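Local coordinates for nucleoplasmin-like protein (Drosophila melanogaster, PDB 1NLQ) that binds core histones and works in the ATP-facilitated assembly of approximately regularly spaced nucleosomal arrays, its N-terminal core forming pentameric rings, at residues G29-I34 with E80-K85; K35-G40 with V75-E80; V51-P56 with S84-K89. All blocks are in the same frame, centred on the assembly; numbering follows the deposited sequence.

Contact 1 (G29-I34 with E80-K85); sequences GQKLVI and EFYESK
The ring of F81 is met at its edge, near the ring plane, by CG1 of I34, with CE1 to CG1 at 3.9 Å. O of L32 comes obliquely to CD1 of F81, and CD2 of L32 lies farther off, at 4.5 Å. F6 of the second subunit meets the F81 ring, with the planes at about 40°. The Y82 ring carries CG of E83 over the centre of one face. CA of G29 reaches CE1 of the same ring obliquely, at 3.7 Å. CG of Y82 is trans to the backbone N (chi1 180°), which lays the ring along G29.

The backbones of 31-34 and 80-82 run antiparallel. L32 and F81 form the hydrogen-bonded pair, each N donating to the other's O. K31 with Y82 and V33 with E80 are non-hydrogen-bonded pairs. The pairing joins inner strand 31-39 to outermost strand 74-82 in one sheet of the nucleoplasmin jelly-roll sandwich. L32, I34 and F81 turn inward to the second sheet, where F88 and V86 lie. K31, V33, E80 and Y82 occupy the other face.

On that face NZ of K31 sits between both carboxylate oxygens of E80, 2.9 Å from OE2, in a salt bridge whose hydrogen bonds are weak. The lysine chain bends at chi3 (-59°) to get there. E4 of the second subunit is a further salt-bridge partner of K31.

Beyond the K31-Y82 pair, N of E83 donates to O of Q30 at 2.8 Å. The E83 side chain comes back: OE1 takes the N-H of G29 at 2.7 Å through its anti lone pair. With an alanine here, the G29 N-H would probably lose this acceptor and the Y82 ring its contact with CG. The positive phi of G29 suits a residue with no CB.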
loop_
_atom_site.group_PDB
_atom_site.type_symbol
_atom_site.label_atom_id
_atom_site.label_comp_id
_atom_site.label_asym_id
_atom_site.label_seq_id
_atom_site.Cartn_x
_atom_site.Cartn_y
_atom_site.Cartn_z
ATOM N N GLY A 29 17.290 -20.277 4.476
ATOM C CA GLY A 29 16.841 -19.036 3.869
ATOM C C GLY A 29 15.343 -18.833 3.859
ATOM O O GLY A 29 14.843 -17.929 3.183
ATOM N N GLN A 30 14.614 -19.654 4.601
ATOM C CA GLN A 30 13.170 -19.498 4.626
ATOM C C GLN A 30 12.772 -18.128 5.154
ATOM O O GLN A 30 13.355 -17.621 6.111
ATOM C CB GLN A 30 12.501 -20.595 5.462
ATOM C CG GLN A 30 12.921 -20.674 6.914
ATOM C CD GLN A 30 14.019 -21.701 7.134
ATOM O OE1 GLN A 30 15.121 -21.559 6.612
ATOM N NE2 GLN A 30 13.713 -22.751 7.903
ATOM N N LYS A 31 11.779 -17.525 4.510
ATOM C CA LYS A 31 11.298 -16.210 4.904
ATOM C C LYS A 31 9.788 -16.126 4.786
ATOM O O LYS A 31 9.204 -16.632 3.833
ATOM C CB LYS A 31 11.921 -15.123 4.019
ATOM C CG LYS A 31 11.425 -13.709 4.319
ATOM C CD LYS A 31 11.874 -12.689 3.272
ATOM C CE LYS A 31 13.390 -12.630 3.153
ATOM N NZ LYS A 31 13.846 -11.511 2.273
ATOM N N LEU A 32 9.168 -15.483 5.764
ATOM C CA LEU A 32 7.725 -15.292 5.757
ATOM C C LEU A 32 7.473 -13.817 5.497
ATOM O O LEU A 32 7.947 -12.957 6.240
ATOM C CB LEU A 32 7.124 -15.675 7.106
ATOM C CG LEU A 32 5.613 -15.458 7.224
ATOM C CD1 LEU A 32 4.874 -16.346 6.227
ATOM C CD2 LEU A 32 5.175 -15.775 8.635
ATOM N N VAL A 33 6.742 -13.515 4.431
ATOM C CA VAL A 33 6.442 -12.134 4.102
ATOM C C VAL A 33 4.968 -11.912 4.381
ATOM O O VAL A 33 4.128 -12.621 3.842
ATOM C CB VAL A 33 6.706 -11.830 2.614
ATOM C CG1 VAL A 33 6.444 -10.350 2.334
ATOM C CG2 VAL A 33 8.140 -12.201 2.250
ATOM N N ILE A 34 4.656 -10.952 5.237
ATOM C CA ILE A 34 3.259 -10.677 5.548
ATOM C C ILE A 34 2.809 -9.476 4.740
ATOM O O ILE A 34 3.273 -8.358 4.962
ATOM C CB ILE A 34 3.063 -10.407 7.047
ATOM C CG1 ILE A 34 3.437 -11.654 7.853
ATOM C CG2 ILE A 34 1.622 -10.024 7.318
ATOM C CD1 ILE A 34 2.738 -12.933 7.399
ATOM N N GLU A 80 8.859 -8.721 6.716
ATOM C CA GLU A 80 9.376 -10.066 6.579
ATOM C C GLU A 80 10.099 -10.582 7.801
ATOM O O GLU A 80 10.665 -9.822 8.586
ATOM C CB GLU A 80 10.290 -10.174 5.363
ATOM C CG GLU A 80 11.331 -9.101 5.231
ATOM C CD GLU A 80 12.214 -9.351 4.026
ATOM O OE1 GLU A 80 11.666 -9.497 2.909
ATOM O OE2 GLU A 80 13.448 -9.410 4.193
ATOM N N PHE A 81 10.054 -11.897 7.950
ATOM C CA PHE A 81 10.689 -12.591 9.054
ATOM C C PHE A 81 11.562 -13.660 8.417
ATOM O O PHE A 81 11.080 -14.542 7.708
ATOM C CB PHE A 81 9.620 -13.207 9.948
ATOM C CG PHE A 81 8.603 -12.212 10.434
ATOM C CD1 PHE A 81 7.368 -12.080 9.801
ATOM C CD2 PHE A 81 8.906 -11.363 11.490
ATOM C CE1 PHE A 81 6.454 -11.111 10.216
ATOM C CE2 PHE A 81 8.003 -10.394 11.913
ATOM C CZ PHE A 81 6.772 -10.262 11.276
ATOM N N TYR A 82 12.858 -13.569 8.675
ATOM C CA TYR A 82 13.826 -14.475 8.085
ATOM C C TYR A 82 14.307 -15.538 9.062
ATOM O O TYR A 82 14.646 -15.234 10.202
ATOM C CB TYR A 82 15.007 -13.645 7.588
ATOM C CG TYR A 82 16.140 -14.409 6.944
ATOM C CD1 TYR A 82 16.050 -14.856 5.627
ATOM C CD2 TYR A 82 17.329 -14.627 7.634
ATOM C CE1 TYR A 82 17.125 -15.497 5.011
ATOM C CE2 TYR A 82 18.404 -15.261 7.032
ATOM C CZ TYR A 82 18.297 -15.692 5.719
ATOM O OH TYR A 82 19.378 -16.300 5.121
ATOM N N GLU A 83 14.318 -16.782 8.605
ATOM C CA GLU A 83 14.787 -17.903 9.418
ATOM C C GLU A 83 14.506 -17.726 10.895
ATOM O O GLU A 83 15.432 -17.651 11.710
ATOM C CB GLU A 83 16.295 -18.087 9.222
ATOM C CG GLU A 83 16.679 -18.544 7.838
ATOM C CD GLU A 83 18.172 -18.682 7.664
ATOM O OE1 GLU A 83 18.591 -19.257 6.645
ATOM O OE2 GLU A 83 18.925 -18.212 8.540
ATOM N N SER A 84 13.232 -17.649 11.252
ATOM C CA SER A 84 12.885 -17.487 12.649
ATOM C C SER A 84 11.484 -17.991 12.926
ATOM O O SER A 84 10.648 -18.078 12.026
ATOM C CB SER A 84 13.037 -16.013 13.072
ATOM O OG SER A 84 12.341 -15.134 12.205
ATOM N N LYS A 85 11.248 -18.369 14.173
ATOM C CA LYS A 85 9.941 -18.845 14.580
ATOM C C LYS A 85 9.101 -17.607 14.861
ATOM O O LYS A 85 9.470 -16.774 15.698
ATOM C CB LYS A 85 10.053 -19.694 15.849
ATOM C CG LYS A 85 8.736 -20.283 16.285
ATOM C CD LYS A 85 8.862 -21.032 17.584
ATOM C CE LYS A 85 7.503 -21.531 18.051
ATOM N NZ LYS A 85 7.530 -21.952 19.475
#

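Contact 2 (K35-G40 with V75-E80); sequences KQILLG and VNPDVE
K35 reaches D78 with the far half of its side chain. CB points away from 75-80, and the chain bends at chi2 (-67°) to turn back. CD and CE then pass OD1 of D78, each at 3.5 Å. At the tip, NZ forms a salt bridge to OD1 at 2.8 Å, coming from above the carboxylate plane. The two side chains lie alongside each other and point the same way.

I37 and V75 form an antiparallel hydrogen-bonded pair. N of I37 donates to O of V75, and N of V75 to O of I37, both at 3.0 Å. CB of I37 packs on CG2 of V75 at 3.7 Å, and CD1 of I37 reaches CG of P77. K35 and Q36 both face H100 in a classic beta bulge. D78 and V79 both face I34 in a G1 bulge.

The contact takes part in the boundaries with both neighbouring subunits. K35 also bridges D78 of the third subunit, while OD2 of D78 takes K35 of the second. K35 thus meets two aspartates and D78 two lysines, a pattern that probably repeats round the ring. Such alternating charges are likely to stabilise one another and help join neighbouring subunits.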
loop_
_atom_site.group_PDB
_atom_site.type_symbol
_atom_site.label_atom_id
_atom_site.label_comp_id
_atom_site.label_asym_id
_atom_site.label_seq_id
_atom_site.Cartn_x
_atom_site.Cartn_y
_atom_site.Cartn_z
ATOM N N LYS A 35 1.903 -9.721 3.796
ATOM C CA LYS A 35 1.411 -8.681 2.903
ATOM C C LYS A 35 0.174 -7.941 3.360
ATOM O O LYS A 35 0.070 -6.736 3.166
ATOM C CB LYS A 35 1.131 -9.276 1.523
ATOM C CG LYS A 35 2.361 -9.757 0.773
ATOM C CD LYS A 35 3.247 -8.585 0.412
ATOM C CE LYS A 35 4.342 -8.972 -0.570
ATOM N NZ LYS A 35 5.100 -7.769 -1.028
ATOM N N GLN A 36 -0.766 -8.665 3.948
ATOM C CA GLN A 36 -2.021 -8.065 4.369
ATOM C C GLN A 36 -2.615 -8.718 5.612
ATOM O O GLN A 36 -2.507 -9.926 5.812
ATOM C CB GLN A 36 -3.018 -8.144 3.192
ATOM C CG GLN A 36 -4.449 -7.733 3.500
ATOM C CD GLN A 36 -5.382 -7.894 2.299
ATOM O OE1 GLN A 36 -5.669 -6.933 1.591
ATOM N NE2 GLN A 36 -5.848 -9.118 2.065
ATOM N N ILE A 37 -3.210 -7.889 6.467
ATOM C CA ILE A 37 -3.883 -8.354 7.674
ATOM C C ILE A 37 -5.238 -7.685 7.541
ATOM O O ILE A 37 -5.349 -6.461 7.561
ATOM C CB ILE A 37 -3.147 -7.922 8.958
ATOM C CG1 ILE A 37 -1.753 -8.560 8.970
ATOM C CG2 ILE A 37 -3.921 -8.400 10.182
ATOM C CD1 ILE A 37 -0.919 -8.266 10.210
ATOM N N LEU A 38 -6.258 -8.519 7.395
ATOM C CA LEU A 38 -7.614 -8.076 7.136
ATOM C C LEU A 38 -8.627 -8.448 8.206
ATOM O O LEU A 38 -8.619 -9.571 8.709
ATOM C CB LEU A 38 -8.021 -8.679 5.789
ATOM C CG LEU A 38 -9.408 -8.507 5.176
ATOM C CD1 LEU A 38 -9.664 -7.053 4.801
ATOM C CD2 LEU A 38 -9.476 -9.396 3.941
ATOM N N LEU A 39 -9.499 -7.496 8.539
ATOM C CA LEU A 39 -10.531 -7.706 9.546
ATOM C C LEU A 39 -11.785 -8.308 8.902
ATOM O O LEU A 39 -12.286 -7.798 7.908
ATOM C CB LEU A 39 -10.879 -6.374 10.213
ATOM C CG LEU A 39 -11.899 -6.435 11.360
ATOM C CD1 LEU A 39 -11.308 -7.194 12.538
ATOM C CD2 LEU A 39 -12.275 -5.020 11.779
ATOM N N GLY A 40 -12.286 -9.393 9.481
ATOM C CA GLY A 40 -13.473 -10.039 8.937
ATOM C C GLY A 40 -14.726 -9.186 8.982
ATOM O O GLY A 40 -14.885 -8.337 9.859
ATOM N N VAL A 75 -4.575 -3.588 6.967
ATOM C CA VAL A 75 -3.260 -2.967 6.919
ATOM C C VAL A 75 -2.412 -3.833 5.987
ATOM O O VAL A 75 -2.682 -5.024 5.794
ATOM C CB VAL A 75 -2.565 -2.865 8.304
ATOM C CG1 VAL A 75 -3.295 -1.861 9.186
ATOM C CG2 VAL A 75 -2.499 -4.232 8.963
ATOM N N ASN A 76 -1.402 -3.221 5.388
ATOM C CA ASN A 76 -0.514 -3.916 4.464
ATOM C C ASN A 76 0.900 -3.705 4.970
ATOM O O ASN A 76 1.629 -2.853 4.479
ATOM C CB ASN A 76 -0.678 -3.330 3.065
ATOM C CG ASN A 76 -2.070 -3.555 2.506
ATOM O OD1 ASN A 76 -2.394 -4.646 2.046
ATOM N ND2 ASN A 76 -2.909 -2.528 2.565
ATOM N N PRO A 77 1.306 -4.491 5.971
ATOM C CA PRO A 77 2.645 -4.369 6.554
ATOM C C PRO A 77 3.800 -4.529 5.571
ATOM O O PRO A 77 4.717 -3.702 5.526
ATOM C CB PRO A 77 2.660 -5.466 7.621
ATOM C CG PRO A 77 1.208 -5.630 7.979
ATOM C CD PRO A 77 0.545 -5.569 6.627
ATOM N N ASP A 78 3.739 -5.595 4.778
ATOM C CA ASP A 78 4.788 -5.923 3.822
ATOM C C ASP A 78 6.086 -6.107 4.591
ATOM O O ASP A 78 7.149 -5.657 4.172
ATOM C CB ASP A 78 4.961 -4.836 2.751
ATOM C CG ASP A 78 5.856 -5.294 1.599
ATOM O OD1 ASP A 78 5.934 -6.521 1.368
ATOM O OD2 ASP A 78 6.481 -4.444 0.918
ATOM N N VAL A 79 5.982 -6.765 5.740
ATOM C CA VAL A 79 7.150 -7.019 6.563
ATOM C C VAL A 79 7.608 -8.449 6.367
ATOM O O VAL A 79 6.856 -9.291 5.887
ATOM C CB VAL A 79 6.851 -6.793 8.056
ATOM C CG1 VAL A 79 6.498 -5.347 8.292
ATOM C CG2 VAL A 79 5.720 -7.700 8.512
ATOM N N GLU A 80 8.859 -8.721 6.716
ATOM C CA GLU A 80 9.376 -10.066 6.579
ATOM C C GLU A 80 10.099 -10.582 7.801
ATOM O O GLU A 80 10.665 -9.822 8.586
ATOM C CB GLU A 80 10.290 -10.174 5.363
ATOM C CG GLU A 80 11.331 -9.101 5.231
ATOM C CD GLU A 80 12.214 -9.351 4.026
ATOM O OE1 GLU A 80 11.666 -9.497 2.909
ATOM O OE2 GLU A 80 13.448 -9.410 4.193
#

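Contact 3 (V51-P56 with S84-K89); sequences VEVNTP and SKVTFK
V53 and F88 lie side by side and point the same way. CG2 of V53 comes obliquely to the ring, 3.7 Å from CE2. CG1 of V86 instead stands over one face of the F88 ring, offset toward the rim. The same CG1 meets CG2 of V53 at 3.4 Å, tighter than usual for two methyl groups. In V86, CG1 is trans to the backbone N (chi1 180°), the position that brings it to both neighbours. V51 slants across F88, CG1 of V51 touching CB of F88 at 4.2 Å. V53 and V86 also touch F81, and V53 reaches F6 of the second subunit.

The strands 51-55 and 86-89 are antiparallel, at 161° between their directions. They belong to 48-55 and 86-92, the two inner strands of the second sheet of the nucleoplasmin beta sandwich, flanked by 17-20 and 60-68. V51, V53, V86 and F88 face inward toward the first sheet. E52, N54, T87 and K89 lie on the opposite face. E52 with K89 and N54 with T87 are hydrogen-bonded pairs, each with two backbone bonds. Between them, V53 and F88 form a non-hydrogen-bonded pair.

On the outer face, CB of N54 is 4.3 Å from CB of T87. Along its own strand, ND2 of N54 donates to OE2 of E52 at 2.7 Å. ND2 comes nearly along the C-O axis of OE2, but the bond is bent, 130° at the hydrogen. OG1 of T87 bonds to T19 on the flanking strand.

T55 crosses V86 at a slant, with OG1 of T55 3.3 Å from CG2 of V86. The methyl CG2 of T55 packs on CB of S84. A water 2.8 Å from OG of S84 joins OG1 of T55 only weakly. The same OG probably also bonds O of Y82.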
loop_
_atom_site.group_PDB
_atom_site.type_symbol
_atom_site.label_atom_id
_atom_site.label_comp_id
_atom_site.label_asym_id
_atom_site.label_seq_id
_atom_site.Cartn_x
_atom_site.Cartn_y
_atom_site.Cartn_z
ATOM N N VAL A 51 -3.285 -7.431 16.460
ATOM C CA VAL A 51 -2.478 -8.622 16.234
ATOM C C VAL A 51 -1.055 -8.282 16.644
ATOM O O VAL A 51 -0.508 -7.268 16.229
ATOM C CB VAL A 51 -2.478 -9.045 14.751
ATOM C CG1 VAL A 51 -1.570 -10.249 14.545
ATOM C CG2 VAL A 51 -3.892 -9.368 14.301
ATOM N N GLU A 52 -0.468 -9.123 17.478
ATOM C CA GLU A 52 0.889 -8.901 17.941
ATOM C C GLU A 52 1.781 -9.976 17.355
ATOM O O GLU A 52 1.398 -11.144 17.307
ATOM C CB GLU A 52 0.934 -8.985 19.461
ATOM C CG GLU A 52 2.328 -8.859 20.034
ATOM C CD GLU A 52 2.409 -9.411 21.433
ATOM O OE1 GLU A 52 1.844 -8.798 22.363
ATOM O OE2 GLU A 52 3.036 -10.477 21.592
ATOM N N VAL A 53 2.964 -9.589 16.894
ATOM C CA VAL A 53 3.885 -10.560 16.335
ATOM C C VAL A 53 4.978 -10.820 17.366
ATOM O O VAL A 53 5.403 -9.912 18.077
ATOM C CB VAL A 53 4.512 -10.066 14.991
ATOM C CG1 VAL A 53 5.435 -8.889 15.228
ATOM C CG2 VAL A 53 5.282 -11.199 14.333
ATOM N N ASN A 54 5.403 -12.077 17.459
ATOM C CA ASN A 54 6.438 -12.465 18.405
ATOM C C ASN A 54 7.538 -13.269 17.737
ATOM O O ASN A 54 7.272 -14.234 17.030
ATOM C CB ASN A 54 5.856 -13.321 19.532
ATOM C CG ASN A 54 4.836 -12.583 20.358
ATOM O OD1 ASN A 54 3.649 -12.525 20.010
ATOM N ND2 ASN A 54 5.290 -11.992 21.458
ATOM N N THR A 55 8.777 -12.863 17.961
ATOM C CA THR A 55 9.913 -13.589 17.420
ATOM C C THR A 55 11.001 -13.559 18.477
ATOM O O THR A 55 11.554 -12.508 18.778
ATOM C CB THR A 55 10.449 -12.958 16.119
ATOM O OG1 THR A 55 9.593 -13.304 15.021
ATOM C CG2 THR A 55 11.843 -13.470 15.827
ATOM N N PRO A 56 11.318 -14.719 19.065
ATOM C CA PRO A 56 12.362 -14.747 20.096
ATOM C C PRO A 56 13.689 -14.284 19.514
ATOM O O PRO A 56 14.412 -13.484 20.120
ATOM C CB PRO A 56 12.397 -16.218 20.512
ATOM C CG PRO A 56 10.982 -16.697 20.210
ATOM C CD PRO A 56 10.755 -16.064 18.858
ATOM N N SER A 84 13.232 -17.649 11.252
ATOM C CA SER A 84 12.885 -17.487 12.649
ATOM C C SER A 84 11.484 -17.991 12.926
ATOM O O SER A 84 10.648 -18.078 12.026
ATOM C CB SER A 84 13.037 -16.013 13.072
ATOM O OG SER A 84 12.341 -15.134 12.205
ATOM N N LYS A 85 11.248 -18.369 14.173
ATOM C CA LYS A 85 9.941 -18.845 14.580
ATOM C C LYS A 85 9.101 -17.607 14.861
ATOM O O LYS A 85 9.470 -16.774 15.698
ATOM C CB LYS A 85 10.053 -19.694 15.849
ATOM C CG LYS A 85 8.736 -20.283 16.285
ATOM C CD LYS A 85 8.862 -21.032 17.584
ATOM C CE LYS A 85 7.503 -21.531 18.051
ATOM N NZ LYS A 85 7.530 -21.952 19.475
ATOM N N VAL A 86 7.978 -17.480 14.164
ATOM C CA VAL A 86 7.124 -16.317 14.357
ATOM C C VAL A 86 5.730 -16.672 14.845
ATOM O O VAL A 86 5.061 -17.520 14.268
ATOM C CB VAL A 86 6.986 -15.521 13.048
ATOM C CG1 VAL A 86 6.085 -14.321 13.264
ATOM C CG2 VAL A 86 8.349 -15.080 12.568
ATOM N N THR A 87 5.284 -16.015 15.910
ATOM C CA THR A 87 3.949 -16.288 16.417
ATOM C C THR A 87 3.082 -15.033 16.366
ATOM O O THR A 87 3.486 -13.982 16.853
ATOM C CB THR A 87 3.988 -16.775 17.869
ATOM O OG1 THR A 87 4.785 -17.966 17.961
ATOM C CG2 THR A 87 2.582 -17.090 18.340
ATOM N N PHE A 88 1.897 -15.151 15.766
ATOM C CA PHE A 88 0.961 -14.030 15.662
ATOM C C PHE A 88 -0.143 -14.275 16.670
ATOM O O PHE A 88 -0.686 -15.379 16.736
ATOM C CB PHE A 88 0.331 -13.955 14.267
ATOM C CG PHE A 88 1.320 -13.791 13.158
ATOM C CD1 PHE A 88 1.660 -14.873 12.359
ATOM C CD2 PHE A 88 1.912 -12.555 12.906
ATOM C CE1 PHE A 88 2.569 -14.738 11.327
ATOM C CE2 PHE A 88 2.826 -12.403 11.874
ATOM C CZ PHE A 88 3.158 -13.498 11.078
ATOM N N LYS A 89 -0.477 -13.266 17.461
ATOM C CA LYS A 89 -1.527 -13.448 18.451
ATOM C C LYS A 89 -2.524 -12.308 18.469
ATOM O O LYS A 89 -2.143 -11.147 18.387
ATOM C CB LYS A 89 -0.935 -13.604 19.849
ATOM C CG LYS A 89 -2.006 -13.922 20.871
ATOM C CD LYS A 89 -1.449 -14.286 22.225
ATOM C CE LYS A 89 -2.604 -14.546 23.182
ATOM N NZ LYS A 89 -2.165 -14.845 24.564
HETATM O O HOH W 1 12.077 -12.488 12.942
#

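Overall arrangement
From the N terminus, the chain first enters contact 1 at 29-34 and runs on along the same strand into contact 2 at 35-40. It then passes to the other sheet and enters contact 3 at 51-56. On return, 75-80 closes contact 2 and 80-85 closes contact 1, so the loop of contact 2 sits within that of contact 1. Contact 3 closes last, at 84-89. Its loop crosses that of contact 2 and ends on the same stretch as contact 1, sharing S84 and K85. Contacts 1 and 2 share E80 and pair strands 31-39 and 74-82. Contact 3 pairs 48-55 with 86-92. Across the sandwich, I34 and L32 pack on F88, and I37 on V51.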